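PDB 3NZG: racemase from Pseudovibrio sp. JE062, which belongs to the mandelate racemase and muconate lactonizing enzyme family of the enolase superfamily, binds magnesium in its barrel domain, and has no function established for it. Local coordinates for residues Y212-T217 with A237-Q242; E233-E238 with R257-G262; S247-L252 with G279-L284; E271-I276 with T301-A306. One frame throughout, in Å; residues are numbered along the deposited sequence.

Overall arrangement
All four contacts lie in the barrel domain typical of the enolase superfamily. Contacts 1 and 2 share Ala237 and Glu238 on strand 237-238, with centres about 11 Å apart, and meet at the magnesium ion that Glu238 binds. Contact 3, whose centre is about 10 Å from that of contact 2, continues the strand pairing: Ile260 O lies 2.9 Å from His282 N, a probable hydrogen bond. Its helix 246-255 also packs on the Thr240 and Leu241 loop of contact 1. Contact 4 is centred about 12 Å from contact 3 and adds the next helices round the barrel, Trp275 touching His249. The separate magnesium ions of contacts 3 and 4 lie between subunits.

Contact 1: residues Y212-T217 with A237-Q242; sequences YLYRFT and AEATLQ. With MG (magnesium ion), chain Q.
Ala239 sets its methyl over one face of the Tyr214 ring, CB standing 3.3 Å from the ring centroid and 9° off the normal in a CH-pi contact, while Leu241 O meets the edge 3.2 Å from CD1 of Tyr214. Two more rings take a carbonyl at the edge: Glu238 O lies in the plane of Tyr212, and Thr240 O in that of Phe216. A side chain as small as a methyl lets the Tyr214 ring come close to the backbone, its CE1 lying 3.7 Å from Ala239 CA. Tyr212 N gives a nearly straight hydrogen bond to Glu238 O (2.9 Å, 173°), Tyr214 N a bent one to Ala239 O (2.7 Å). Glu238, its chain extended with CG anti to the backbone N (chi1 173°), carries OE2 to the magnesium ion at 2.1 Å, beside Asp211 and Glu264, while OE1 pairs with Lys177. Tyr214 OH is hydrogen-bonded to Glu264 OE1, whose other oxygen binds the metal, so the CH-pi contact probably steadies a second-shell residue.

Contact 2: residues E233-E238 with R257-G262; sequences ELYFAE and RSRICG. With MG (magnesium ion), chain Q.
Arg259 lays its guanidinium flat on the ring of Tyr235, centres 3.7 Å apart and planes 13° from parallel, so that stacking and cation-pi attraction act together. Arg259 NH1 sits over the ring centre and also gives a hydrogen bond to Tyr235 O (2.8 Å), which it meets on a lone pair in the carbonyl plane. The extended chain with its final turn (chi4 80°) presents the group face-on. Beside this pair Cys261 SG rests on one face of Phe236, 3.4 Å from the centroid and shifted toward the rim; a thiol is small and polarisable enough for so close a sulfur-aromatic contact. The backbones form a parallel bridge around Ala237, whose N bonds to Arg259 O (2.9 Å) and whose O accepts from Cys261 N (3.2 Å). Waters join Leu234 O to Arg259 N and Ala237 O to Cys261 O. Farther out, Tyr235 OH bonds to Gln310 and Arg259 NH2 forms a salt bridge to Asp218 of a neighbouring subunit, so the buried positive charge is probably stabilised by ring, carbonyl and carboxylate at once.

Contact 3: residues S247-L252 with G279-L284; sequences SGHAKL and GKVHLL. With MG (magnesium ion), chain P.
Gly279 O lies against the backbone of helix 246-255: it is 3.3 Å from Ala250 CA in a strongly bent CA-H...O contact, and 3.2 Å from Ala250 N, although the angle there is too poor for a hydrogen bond. A glycine and an alanine suit this spot, as their alpha carbons come within 4.7 Å of each other. Past it, Lys280 leaves the helix with positive phi (60°) and runs its extended chain by Ala250, Lys280 CD 4.2 Å from Ala250 CB, to a salt bridge with Glu254. Val281 CG1 touches His249 CB at 4.1 Å. His249 ND1 is hydrogen-bonded to Asp245 O and its ring meets Trp275 edge-to-face, which together would hold its rotation. Ser247 OG binds a magnesium ion at 2.4 Å, with four waters and Ala306 O of a neighbouring subunit completing six ligands; one water also accepts from Ser247 N. Helix 246-255 thus packs against the end of helix 268-279 just before strand 283-284, as adjacent beta-alpha units do in the enolase-superfamily barrel.

Contact 4: residues E271-I276 with T301-A306; sequences EAEEWI and TEMATA. With MG (magnesium ion), chain I.
Helices 271-276 and 301-306 run nearly parallel, their segment axes 14° apart and 10.6 Å at closest approach, and one long side chain, Met303, bridges much of the gap. It is modelled as selenomethionine, with CG anti to the backbone N (chi1 168°) and the chain straight until chi3 (72°) turns the methyl aside. That bend lets Met303 CE settle against the other helix, 3.4 Å from Glu273 N and 4.0 Å from Ala272 CB, while Met303 SE rests 3.7 Å from Glu273 CB. Unbranched and flexible, the residue suits a place between Ala272 and the CB of Glu273. Ile276, crossing Met303 at an angle, puts CD1 3.6 Å from Met303 CE and 4.1 Å from Ala304 CA. Past this interface, Ala306 O binds a magnesium ion at 2.4 Å, shared with Ser247 of a neighbouring subunit. Inward, Ile276 packs on Leu284 of strand 283-284 and Ala304 on Val311 of strand 310-311, so these consecutive helices lie over neighbouring parallel strands, while Trp275 turns to helix 246-255.

Contact 1: residues Y212-T217 with A237-Q242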
loop_
_atom_site.group_PDB
_atom_site.type_symbol
_atom_site.label_atom_id
_atom_site.label_comp_id
_atom_site.label_asym_id
_atom_site.label_seq_id
_atom_site.Cartn_x
_atom_site.Cartn_y
_atom_site.Cartn_z
ATOM N N TYR D 212 16.170 -24.779 -15.665
ATOM C CA TYR D 212 16.327 -24.160 -16.974
ATOM C C TYR D 212 17.704 -23.543 -17.205
ATOM O O TYR D 212 17.969 -22.980 -18.267
ATOM C CB TYR D 212 15.217 -23.119 -17.189
ATOM C CG TYR D 212 13.827 -23.729 -17.207
ATOM C CD1 TYR D 212 13.227 -24.115 -18.400
ATOM C CD2 TYR D 212 13.127 -23.954 -16.018
ATOM C CE1 TYR D 212 11.964 -24.714 -18.414
ATOM C CE2 TYR D 212 11.863 -24.552 -16.021
ATOM C CZ TYR D 212 11.292 -24.931 -17.224
ATOM O OH TYR D 212 10.059 -25.536 -17.239
ATOM N N LEU D 213 18.579 -23.653 -16.214
ATOM C CA LEU D 213 19.938 -23.134 -16.319
ATOM C C LEU D 213 20.070 -21.696 -16.831
ATOM O O LEU D 213 20.887 -21.406 -17.714
ATOM C CB LEU D 213 20.787 -24.090 -17.178
ATOM C CG LEU D 213 20.997 -25.460 -16.515
ATOM C CD1 LEU D 213 21.753 -26.404 -17.442
ATOM C CD2 LEU D 213 21.757 -25.274 -15.210
ATOM N N TYR D 214 19.250 -20.807 -16.275
ATOM C CA TYR D 214 19.281 -19.384 -16.604
ATOM C C TYR D 214 19.338 -19.058 -18.096
ATOM O O TYR D 214 20.102 -18.189 -18.509
ATOM C CB TYR D 214 20.479 -18.743 -15.892
ATOM C CG TYR D 214 20.508 -19.017 -14.397
ATOM C CD1 TYR D 214 19.693 -18.302 -13.522
ATOM C CD2 TYR D 214 21.312 -20.026 -13.866
ATOM C CE1 TYR D 214 19.668 -18.588 -12.156
ATOM C CE2 TYR D 214 21.296 -20.321 -12.497
ATOM C CZ TYR D 214 20.465 -19.595 -11.652
ATOM O OH TYR D 214 20.411 -19.884 -10.308
ATOM N N ARG D 215 18.530 -19.733 -18.905
ATOM C CA ARG D 215 18.546 -19.460 -20.340
ATOM C C ARG D 215 17.615 -18.318 -20.764
ATOM O O ARG D 215 17.647 -17.900 -21.915
ATOM C CB ARG D 215 18.194 -20.732 -21.132
ATOM C CG ARG D 215 16.763 -21.197 -20.967
ATOM C CD ARG D 215 16.514 -22.583 -21.570
ATOM N NE ARG D 215 16.505 -22.614 -23.034
ATOM C CZ ARG D 215 17.561 -22.906 -23.795
ATOM N NH1 ARG D 215 18.733 -23.192 -23.241
ATOM N NH2 ARG D 215 17.438 -22.934 -25.116
ATOM N N PHE D 216 16.804 -17.804 -19.840
ATOM C CA PHE D 216 15.861 -16.728 -20.166
ATOM C C PHE D 216 16.150 -15.372 -19.510
ATOM O O PHE D 216 16.799 -15.293 -18.465
ATOM C CB PHE D 216 14.444 -17.142 -19.768
ATOM C CG PHE D 216 13.986 -18.444 -20.366
ATOM C CD1 PHE D 216 13.747 -18.559 -21.731
ATOM C CD2 PHE D 216 13.744 -19.544 -19.549
ATOM C CE1 PHE D 216 13.264 -19.749 -22.274
ATOM C CE2 PHE D 216 13.265 -20.737 -20.080
ATOM C CZ PHE D 216 13.022 -20.839 -21.446
ATOM N N THR D 217 15.638 -14.307 -20.124
ATOM C CA THR D 217 15.801 -12.958 -19.592
ATOM C C THR D 217 14.490 -12.157 -19.651
ATOM O O THR D 217 14.395 -11.083 -19.060
ATOM C CB THR D 217 16.898 -12.172 -20.347
ATOM O OG1 THR D 217 16.536 -12.037 -21.726
ATOM C CG2 THR D 217 18.242 -12.892 -20.243
ATOM N N ALA D 237 9.963 -24.634 -11.241
ATOM C CA ALA D 237 10.720 -24.076 -12.358
ATOM C C ALA D 237 11.899 -23.346 -11.732
ATOM O O ALA D 237 11.730 -22.321 -11.063
ATOM C CB ALA D 237 9.855 -23.103 -13.165
ATOM N N GLU D 238 13.091 -23.895 -11.940
ATOM C CA GLU D 238 14.313 -23.341 -11.380
ATOM C C GLU D 238 15.181 -22.630 -12.415
ATOM O O GLU D 238 15.237 -23.023 -13.585
ATOM C CB GLU D 238 15.121 -24.473 -10.716
ATOM C CG GLU D 238 16.517 -24.086 -10.233
ATOM C CD GLU D 238 17.328 -25.287 -9.736
ATOM O OE1 GLU D 238 16.723 -26.266 -9.247
ATOM O OE2 GLU D 238 18.574 -25.241 -9.815
ATOM N N ALA D 239 15.860 -21.580 -11.964
ATOM C CA ALA D 239 16.769 -20.811 -12.801
ATOM C C ALA D 239 16.165 -20.412 -14.136
ATOM O O ALA D 239 16.753 -20.654 -15.193
ATOM C CB ALA D 239 18.070 -21.610 -13.020
ATOM N N THR D 240 14.987 -19.807 -14.085
ATOM C CA THR D 240 14.299 -19.362 -15.292
ATOM C C THR D 240 14.890 -18.033 -15.771
ATOM O O THR D 240 15.374 -17.915 -16.901
ATOM C CB THR D 240 12.797 -19.166 -15.017
ATOM O OG1 THR D 240 12.624 -18.375 -13.830
ATOM C CG2 THR D 240 12.115 -20.516 -14.824
ATOM N N LEU D 241 14.857 -17.035 -14.899
ATOM C CA LEU D 241 15.394 -15.721 -15.233
ATOM C C LEU D 241 16.765 -15.528 -14.582
ATOM O O LEU D 241 17.181 -16.325 -13.738
ATOM C CB LEU D 241 14.418 -14.640 -14.763
ATOM C CG LEU D 241 13.055 -14.659 -15.466
ATOM C CD1 LEU D 241 12.065 -13.741 -14.735
ATOM C CD2 LEU D 241 13.226 -14.218 -16.918
ATOM N N GLN D 242 17.465 -14.471 -14.976
ATOM C CA GLN D 242 18.781 -14.192 -14.414
ATOM C C GLN D 242 18.679 -14.060 -12.896
ATOM O O GLN D 242 17.689 -13.557 -12.366
ATOM C CB GLN D 242 19.355 -12.926 -15.043
ATOM C CG GLN D 242 19.522 -13.054 -16.556
ATOM C CD GLN D 242 20.159 -14.380 -16.954
ATOM O OE1 GLN D 242 19.513 -15.243 -17.561
ATOM N NE2 GLN D 242 21.428 -14.553 -16.600
HETATM MG MG MG Q . 20.506 -25.297 -10.694
HETATM O O HOH W 1 16.197 -12.003 -16.279
HETATM O O HOH W 2 20.473 -23.994 -12.125
#

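Contact 2: residues E233-E238 with R257-G262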
loop_
_atom_site.group_PDB
_atom_site.type_symbol
_atom_site.label_atom_id
_atom_site.label_comp_id
_atom_site.label_asym_id
_atom_site.label_seq_id
_atom_site.Cartn_x
_atom_site.Cartn_y
_atom_site.Cartn_z
ATOM N N GLU D 233 2.110 -30.801 -14.622
ATOM C CA GLU D 233 2.166 -30.791 -13.161
ATOM C C GLU D 233 3.591 -30.851 -12.607
ATOM O O GLU D 233 3.854 -31.581 -11.643
ATOM C CB GLU D 233 1.376 -31.975 -12.598
ATOM C CG GLU D 233 -0.006 -32.167 -13.201
ATOM C CD GLU D 233 -0.681 -33.437 -12.698
ATOM O OE1 GLU D 233 -0.971 -33.525 -11.484
ATOM O OE2 GLU D 233 -0.913 -34.352 -13.518
ATOM N N LEU D 234 4.511 -30.102 -13.207
ATOM C CA LEU D 234 5.897 -30.088 -12.738
ATOM C C LEU D 234 5.965 -29.518 -11.317
ATOM O O LEU D 234 5.185 -28.630 -10.966
ATOM C CB LEU D 234 6.756 -29.251 -13.688
ATOM C CG LEU D 234 6.670 -29.646 -15.171
ATOM C CD1 LEU D 234 7.518 -28.694 -15.997
ATOM C CD2 LEU D 234 7.149 -31.085 -15.359
ATOM N N TYR D 235 6.894 -30.017 -10.503
ATOM C CA TYR D 235 7.010 -29.551 -9.123
ATOM C C TYR D 235 7.457 -28.089 -9.044
ATOM O O TYR D 235 6.884 -27.314 -8.278
ATOM C CB TYR D 235 7.969 -30.433 -8.313
ATOM C CG TYR D 235 7.891 -30.162 -6.821
ATOM C CD1 TYR D 235 7.073 -30.933 -5.997
ATOM C CD2 TYR D 235 8.585 -29.096 -6.246
ATOM C CE1 TYR D 235 6.943 -30.652 -4.641
ATOM C CE2 TYR D 235 8.463 -28.801 -4.880
ATOM C CZ TYR D 235 7.637 -29.584 -4.083
ATOM O OH TYR D 235 7.494 -29.312 -2.739
ATOM N N PHE D 236 8.480 -27.716 -9.814
ATOM C CA PHE D 236 8.942 -26.325 -9.838
ATOM C C PHE D 236 9.728 -25.937 -11.093
ATOM O O PHE D 236 10.088 -26.792 -11.912
ATOM C CB PHE D 236 9.760 -25.968 -8.569
ATOM C CG PHE D 236 11.131 -26.611 -8.487
ATOM C CD1 PHE D 236 12.033 -26.538 -9.545
ATOM C CD2 PHE D 236 11.538 -27.240 -7.321
ATOM C CE1 PHE D 236 13.311 -27.076 -9.443
ATOM C CE2 PHE D 236 12.824 -27.780 -7.217
ATOM C CZ PHE D 236 13.708 -27.697 -8.277
ATOM N N ALA D 237 9.963 -24.634 -11.241
ATOM C CA ALA D 237 10.720 -24.076 -12.358
ATOM C C ALA D 237 11.899 -23.346 -11.732
ATOM O O ALA D 237 11.730 -22.321 -11.063
ATOM C CB ALA D 237 9.855 -23.103 -13.165
ATOM N N GLU D 238 13.091 -23.895 -11.940
ATOM C CA GLU D 238 14.313 -23.341 -11.380
ATOM C C GLU D 238 15.181 -22.630 -12.415
ATOM O O GLU D 238 15.237 -23.023 -13.585
ATOM C CB GLU D 238 15.121 -24.473 -10.716
ATOM C CG GLU D 238 16.517 -24.086 -10.233
ATOM C CD GLU D 238 17.328 -25.287 -9.736
ATOM O OE1 GLU D 238 16.723 -26.266 -9.247
ATOM O OE2 GLU D 238 18.574 -25.241 -9.815
ATOM N N ARG D 257 1.205 -20.312 -12.629
ATOM C CA ARG D 257 0.812 -21.127 -11.489
ATOM C C ARG D 257 1.871 -22.177 -11.160
ATOM O O ARG D 257 1.577 -23.168 -10.489
ATOM C CB ARG D 257 -0.539 -21.805 -11.749
ATOM C CG ARG D 257 -1.659 -20.826 -12.100
ATOM C CD ARG D 257 -3.031 -21.495 -12.156
ATOM N NE ARG D 257 -4.038 -20.587 -12.702
ATOM C CZ ARG D 257 -5.355 -20.742 -12.570
ATOM N NH1 ARG D 257 -5.844 -21.780 -11.899
ATOM N NH2 ARG D 257 -6.187 -19.860 -13.115
ATOM N N SER D 258 3.093 -21.971 -11.650
ATOM C CA SER D 258 4.191 -22.901 -11.371
ATOM C C SER D 258 4.877 -22.435 -10.095
ATOM O O SER D 258 4.745 -21.271 -9.707
ATOM C CB SER D 258 5.253 -22.880 -12.485
ATOM O OG SER D 258 4.727 -23.219 -13.751
ATOM N N ARG D 259 5.589 -23.338 -9.427
ATOM C CA ARG D 259 6.347 -22.927 -8.259
ATOM C C ARG D 259 7.571 -22.277 -8.897
ATOM O O ARG D 259 8.152 -22.834 -9.841
ATOM C CB ARG D 259 6.820 -24.120 -7.421
ATOM C CG ARG D 259 5.783 -24.739 -6.496
ATOM C CD ARG D 259 6.495 -25.576 -5.440
ATOM N NE ARG D 259 5.568 -26.319 -4.590
ATOM C CZ ARG D 259 4.991 -27.465 -4.935
ATOM N NH1 ARG D 259 5.246 -28.004 -6.119
ATOM N NH2 ARG D 259 4.161 -28.067 -4.097
ATOM N N ILE D 260 7.960 -21.107 -8.412
ATOM C CA ILE D 260 9.138 -20.439 -8.966
ATOM C C ILE D 260 10.212 -20.464 -7.890
ATOM O O ILE D 260 9.957 -20.078 -6.747
ATOM C CB ILE D 260 8.836 -18.965 -9.352
ATOM C CG1 ILE D 260 7.639 -18.907 -10.307
ATOM C CG2 ILE D 260 10.062 -18.323 -10.018
ATOM C CD1 ILE D 260 7.833 -19.677 -11.603
ATOM N N CYS D 261 11.399 -20.942 -8.250
ATOM C CA CYS D 261 12.516 -21.020 -7.315
ATOM C C CYS D 261 13.452 -19.830 -7.459
ATOM O O CYS D 261 13.441 -19.133 -8.467
ATOM C CB CYS D 261 13.348 -22.280 -7.563
ATOM S SG CYS D 261 12.426 -23.812 -7.689
ATOM N N GLY D 262 14.274 -19.624 -6.441
ATOM C CA GLY D 262 15.259 -18.564 -6.485
ATOM C C GLY D 262 16.345 -18.790 -5.453
ATOM O O GLY D 262 16.269 -19.734 -4.649
HETATM MG MG MG Q . 20.506 -25.297 -10.694
HETATM O O HOH W 3 5.908 -25.695 -11.075
HETATM O O HOH W 4 13.040 -19.797 -11.400
HETATM O O HOH W 2 20.473 -23.994 -12.125
#

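Contact 3: residues S247-L252 with G279-L284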
loop_
_atom_site.group_PDB
_atom_site.type_symbol
_atom_site.label_atom_id
_atom_site.label_comp_id
_atom_site.label_asym_id
_atom_site.label_seq_id
_atom_site.Cartn_x
_atom_site.Cartn_y
_atom_site.Cartn_z
ATOM N N SER D 247 12.721 -8.750 -9.513
ATOM C CA SER D 247 11.436 -8.205 -9.938
ATOM C C SER D 247 10.846 -9.077 -11.049
ATOM O O SER D 247 9.629 -9.211 -11.164
ATOM C CB SER D 247 11.590 -6.746 -10.408
ATOM O OG SER D 247 12.657 -6.579 -11.328
ATOM N N GLY D 248 11.721 -9.666 -11.859
ATOM C CA GLY D 248 11.279 -10.539 -12.944
ATOM C C GLY D 248 10.639 -11.817 -12.414
ATOM O O GLY D 248 9.666 -12.327 -12.971
ATOM N N HIS D 249 11.194 -12.352 -11.334
ATOM C CA HIS D 249 10.636 -13.547 -10.729
ATOM C C HIS D 249 9.247 -13.224 -10.181
ATOM O O HIS D 249 8.319 -14.034 -10.292
ATOM C CB HIS D 249 11.548 -14.057 -9.609
ATOM C CG HIS D 249 12.807 -14.695 -10.114
ATOM N ND1 HIS D 249 13.824 -13.974 -10.700
ATOM C CD2 HIS D 249 13.178 -15.997 -10.183
ATOM C CE1 HIS D 249 14.771 -14.804 -11.107
ATOM N NE2 HIS D 249 14.403 -16.037 -10.805
ATOM N N ALA D 250 9.106 -12.036 -9.599
ATOM C CA ALA D 250 7.820 -11.612 -9.049
ATOM C C ALA D 250 6.767 -11.670 -10.162
ATOM O O ALA D 250 5.653 -12.169 -9.964
ATOM C CB ALA D 250 7.936 -10.185 -8.489
ATOM N N LYS D 251 7.129 -11.157 -11.334
ATOM C CA LYS D 251 6.235 -11.167 -12.488
ATOM C C LYS D 251 5.814 -12.597 -12.809
ATOM O O LYS D 251 4.647 -12.861 -13.102
ATOM C CB LYS D 251 6.934 -10.576 -13.713
ATOM C CG LYS D 251 7.321 -9.113 -13.588
ATOM C CD LYS D 251 6.128 -8.201 -13.748
ATOM C CE LYS D 251 6.579 -6.755 -13.871
ATOM N NZ LYS D 251 5.434 -5.832 -14.097
ATOM N N LEU D 252 6.769 -13.521 -12.763
ATOM C CA LEU D 252 6.464 -14.917 -13.052
ATOM C C LEU D 252 5.468 -15.487 -12.064
ATOM O O LEU D 252 4.515 -16.166 -12.446
ATOM C CB LEU D 252 7.727 -15.768 -13.022
ATOM C CG LEU D 252 8.554 -15.829 -14.301
ATOM C CD1 LEU D 252 9.758 -16.727 -14.054
ATOM C CD2 LEU D 252 7.705 -16.369 -15.446
ATOM N N GLY D 279 11.195 -11.077 -4.665
ATOM C CA GLY D 279 11.078 -12.070 -5.718
ATOM C C GLY D 279 9.756 -12.821 -5.643
ATOM O O GLY D 279 9.279 -13.347 -6.653
ATOM N N LYS D 280 9.170 -12.865 -4.444
ATOM C CA LYS D 280 7.905 -13.566 -4.212
ATOM C C LYS D 280 8.005 -15.059 -4.540
ATOM O O LYS D 280 6.984 -15.717 -4.746
ATOM C CB LYS D 280 6.797 -12.943 -5.071
ATOM C CG LYS D 280 6.508 -11.480 -4.750
ATOM C CD LYS D 280 5.228 -11.026 -5.438
ATOM C CE LYS D 280 4.791 -9.647 -4.960
ATOM N NZ LYS D 280 3.500 -9.242 -5.602
ATOM N N VAL D 281 9.221 -15.602 -4.578
ATOM C CA VAL D 281 9.387 -17.012 -4.953
ATOM C C VAL D 281 8.755 -18.015 -3.989
ATOM O O VAL D 281 8.584 -17.726 -2.811
ATOM C CB VAL D 281 10.888 -17.367 -5.163
ATOM C CG1 VAL D 281 11.448 -16.539 -6.299
ATOM C CG2 VAL D 281 11.681 -17.120 -3.891
ATOM N N HIS D 282 8.397 -19.191 -4.504
ATOM C CA HIS D 282 7.773 -20.233 -3.680
ATOM C C HIS D 282 8.808 -21.082 -2.967
ATOM O O HIS D 282 8.486 -21.788 -2.012
ATOM C CB HIS D 282 6.950 -21.227 -4.522
ATOM C CG HIS D 282 5.885 -20.605 -5.363
ATOM N ND1 HIS D 282 6.163 -19.887 -6.503
ATOM C CD2 HIS D 282 4.535 -20.631 -5.252
ATOM C CE1 HIS D 282 5.030 -19.497 -7.061
ATOM N NE2 HIS D 282 4.027 -19.936 -6.320
ATOM N N LEU D 283 10.050 -21.021 -3.429
ATOM C CA LEU D 283 11.075 -21.889 -2.875
ATOM C C LEU D 283 12.490 -21.326 -2.992
ATOM O O LEU D 283 12.885 -20.845 -4.053
ATOM C CB LEU D 283 10.964 -23.230 -3.610
ATOM C CG LEU D 283 11.793 -24.444 -3.197
ATOM C CD1 LEU D 283 11.002 -25.681 -3.566
ATOM C CD2 LEU D 283 13.159 -24.433 -3.867
ATOM N N LEU D 284 13.245 -21.402 -1.901
ATOM C CA LEU D 284 14.623 -20.912 -1.858
ATOM C C LEU D 284 15.601 -22.076 -2.016
ATOM O O LEU D 284 15.381 -23.164 -1.473
ATOM C CB LEU D 284 14.885 -20.214 -0.531
ATOM C CG LEU D 284 14.030 -18.979 -0.241
ATOM C CD1 LEU D 284 14.242 -18.537 1.189
ATOM C CD2 LEU D 284 14.385 -17.876 -1.222
HETATM MG MG MG P . 14.493 -5.088 -11.062
HETATM O O HOH W 5 15.011 -6.765 -9.325
HETATM O O HOH W 6 16.522 -4.169 -10.694
HETATM O O HOH W 7 13.513 -3.785 -9.229
HETATM O O HOH W 8 15.540 -6.752 -12.440
#

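Contact 4: residues E271-I276 with T301-A306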
loop_
_atom_site.group_PDB
_atom_site.type_symbol
_atom_site.label_atom_id
_atom_site.label_comp_id
_atom_site.label_asym_id
_atom_site.label_seq_id
_atom_site.Cartn_x
_atom_site.Cartn_y
_atom_site.Cartn_z
ATOM N N GLU D 271 19.972 -11.838 1.532
ATOM C CA GLU D 271 19.584 -12.000 0.129
ATOM C C GLU D 271 18.342 -12.909 0.086
ATOM O O GLU D 271 17.414 -12.688 -0.696
ATOM C CB GLU D 271 20.724 -12.622 -0.696
ATOM C CG GLU D 271 21.883 -11.665 -0.984
ATOM C CD GLU D 271 22.969 -12.269 -1.889
ATOM O OE1 GLU D 271 22.780 -13.385 -2.429
ATOM O OE2 GLU D 271 24.016 -11.603 -2.074
ATOM N N ALA D 272 18.324 -13.926 0.939
ATOM C CA ALA D 272 17.194 -14.851 0.987
ATOM C C ALA D 272 15.881 -14.103 1.280
ATOM O O ALA D 272 14.848 -14.378 0.674
ATOM C CB ALA D 272 17.443 -15.915 2.053
ATOM N N GLU D 273 15.930 -13.168 2.221
ATOM C CA GLU D 273 14.755 -12.386 2.581
ATOM C C GLU D 273 14.243 -11.573 1.397
ATOM O O GLU D 273 13.036 -11.444 1.198
ATOM C CB GLU D 273 15.076 -11.451 3.753
ATOM C CG GLU D 273 14.063 -10.335 3.960
ATOM C CD GLU D 273 14.360 -9.490 5.189
ATOM O OE1 GLU D 273 15.544 -9.393 5.580
ATOM O OE2 GLU D 273 13.413 -8.908 5.757
ATOM N N GLU D 274 15.164 -11.026 0.614
ATOM C CA GLU D 274 14.802 -10.219 -0.546
ATOM C C GLU D 274 14.114 -11.098 -1.596
ATOM O O GLU D 274 13.143 -10.683 -2.226
ATOM C CB GLU D 274 16.060 -9.548 -1.125
ATOM C CG GLU D 274 15.784 -8.272 -1.913
ATOM C CD GLU D 274 17.060 -7.612 -2.428
ATOM O OE1 GLU D 274 17.968 -7.354 -1.608
ATOM O OE2 GLU D 274 17.151 -7.345 -3.648
ATOM N N TRP D 275 14.612 -12.318 -1.779
ATOM C CA TRP D 275 13.994 -13.240 -2.736
ATOM C C TRP D 275 12.559 -13.518 -2.290
ATOM O O TRP D 275 11.655 -13.592 -3.103
ATOM C CB TRP D 275 14.756 -14.565 -2.800
ATOM C CG TRP D 275 15.924 -14.540 -3.725
ATOM C CD1 TRP D 275 17.222 -14.305 -3.396
ATOM C CD2 TRP D 275 15.899 -14.773 -5.137
ATOM N NE1 TRP D 275 18.016 -14.384 -4.515
ATOM C CE2 TRP D 275 17.228 -14.670 -5.599
ATOM C CE3 TRP D 275 14.880 -15.057 -6.057
ATOM C CZ2 TRP D 275 17.572 -14.847 -6.945
ATOM C CZ3 TRP D 275 15.220 -15.232 -7.404
ATOM C CH2 TRP D 275 16.555 -15.127 -7.832
ATOM N N ILE D 276 12.368 -13.680 -0.989
ATOM C CA ILE D 276 11.041 -13.942 -0.446
ATOM C C ILE D 276 10.093 -12.772 -0.642
ATOM O O ILE D 276 9.025 -12.932 -1.225
ATOM C CB ILE D 276 11.096 -14.228 1.067
ATOM C CG1 ILE D 276 11.718 -15.604 1.328
ATOM C CG2 ILE D 276 9.703 -14.149 1.671
ATOM C CD1 ILE D 276 12.077 -15.798 2.792
ATOM N N THR D 301 15.391 -20.983 6.761
ATOM C CA THR D 301 14.245 -21.874 6.685
ATOM C C THR D 301 13.135 -21.489 7.647
ATOM O O THR D 301 11.969 -21.519 7.274
ATOM C CB THR D 301 14.644 -23.349 6.915
ATOM O OG1 THR D 301 15.723 -23.694 6.035
ATOM C CG2 THR D 301 13.457 -24.255 6.610
ATOM N N GLU D 302 13.477 -21.128 8.881
ATOM C CA GLU D 302 12.434 -20.733 9.820
ATOM C C GLU D 302 11.746 -19.466 9.284
ATOM O O GLU D 302 10.526 -19.298 9.424
ATOM C CB GLU D 302 13.017 -20.518 11.226
ATOM C CG GLU D 302 13.649 -21.791 11.812
ATOM C CD GLU D 302 13.936 -21.703 13.307
ATOM O OE1 GLU D 302 14.260 -20.603 13.796
ATOM O OE2 GLU D 302 13.853 -22.746 13.994
HETATM N N MSE D 303 12.520 -18.589 8.646
HETATM C CA MSE D 303 11.946 -17.378 8.067
HETATM C C MSE D 303 11.070 -17.777 6.882
HETATM O O MSE D 303 9.953 -17.286 6.736
HETATM C CB MSE D 303 13.041 -16.414 7.584
HETATM C CG MSE D 303 12.506 -15.284 6.709
HETATM SE SE MSE D 303 13.853 -13.953 6.229
HETATM C CE MSE D 303 14.894 -14.989 4.961
ATOM N N ALA D 304 11.580 -18.678 6.046
ATOM C CA ALA D 304 10.839 -19.130 4.871
ATOM C C ALA D 304 9.485 -19.738 5.250
ATOM O O ALA D 304 8.464 -19.449 4.622
ATOM C CB ALA D 304 11.668 -20.155 4.088
ATOM N N THR D 305 9.481 -20.576 6.281
ATOM C CA THR D 305 8.251 -21.224 6.737
ATOM C C THR D 305 7.196 -20.200 7.152
ATOM O O THR D 305 6.009 -20.337 6.829
ATOM C CB THR D 305 8.530 -22.153 7.931
ATOM O OG1 THR D 305 9.294 -23.282 7.487
ATOM C CG2 THR D 305 7.214 -22.636 8.560
ATOM N N ALA D 306 7.623 -19.176 7.877
ATOM C CA ALA D 306 6.692 -18.149 8.334
ATOM C C ALA D 306 6.071 -17.422 7.150
ATOM O O ALA D 306 4.968 -16.875 7.259
ATOM C CB ALA D 306 7.407 -17.149 9.262
HETATM MG MG MG I . 2.774 -16.709 8.301
HETATM O O HOH W 9 3.518 -16.647 10.378
HETATM O O HOH W 10 3.053 -14.172 8.253
HETATM O O HOH W 11 0.449 -16.400 9.212
HETATM O O HOH W 12 2.237 -19.118 8.597
#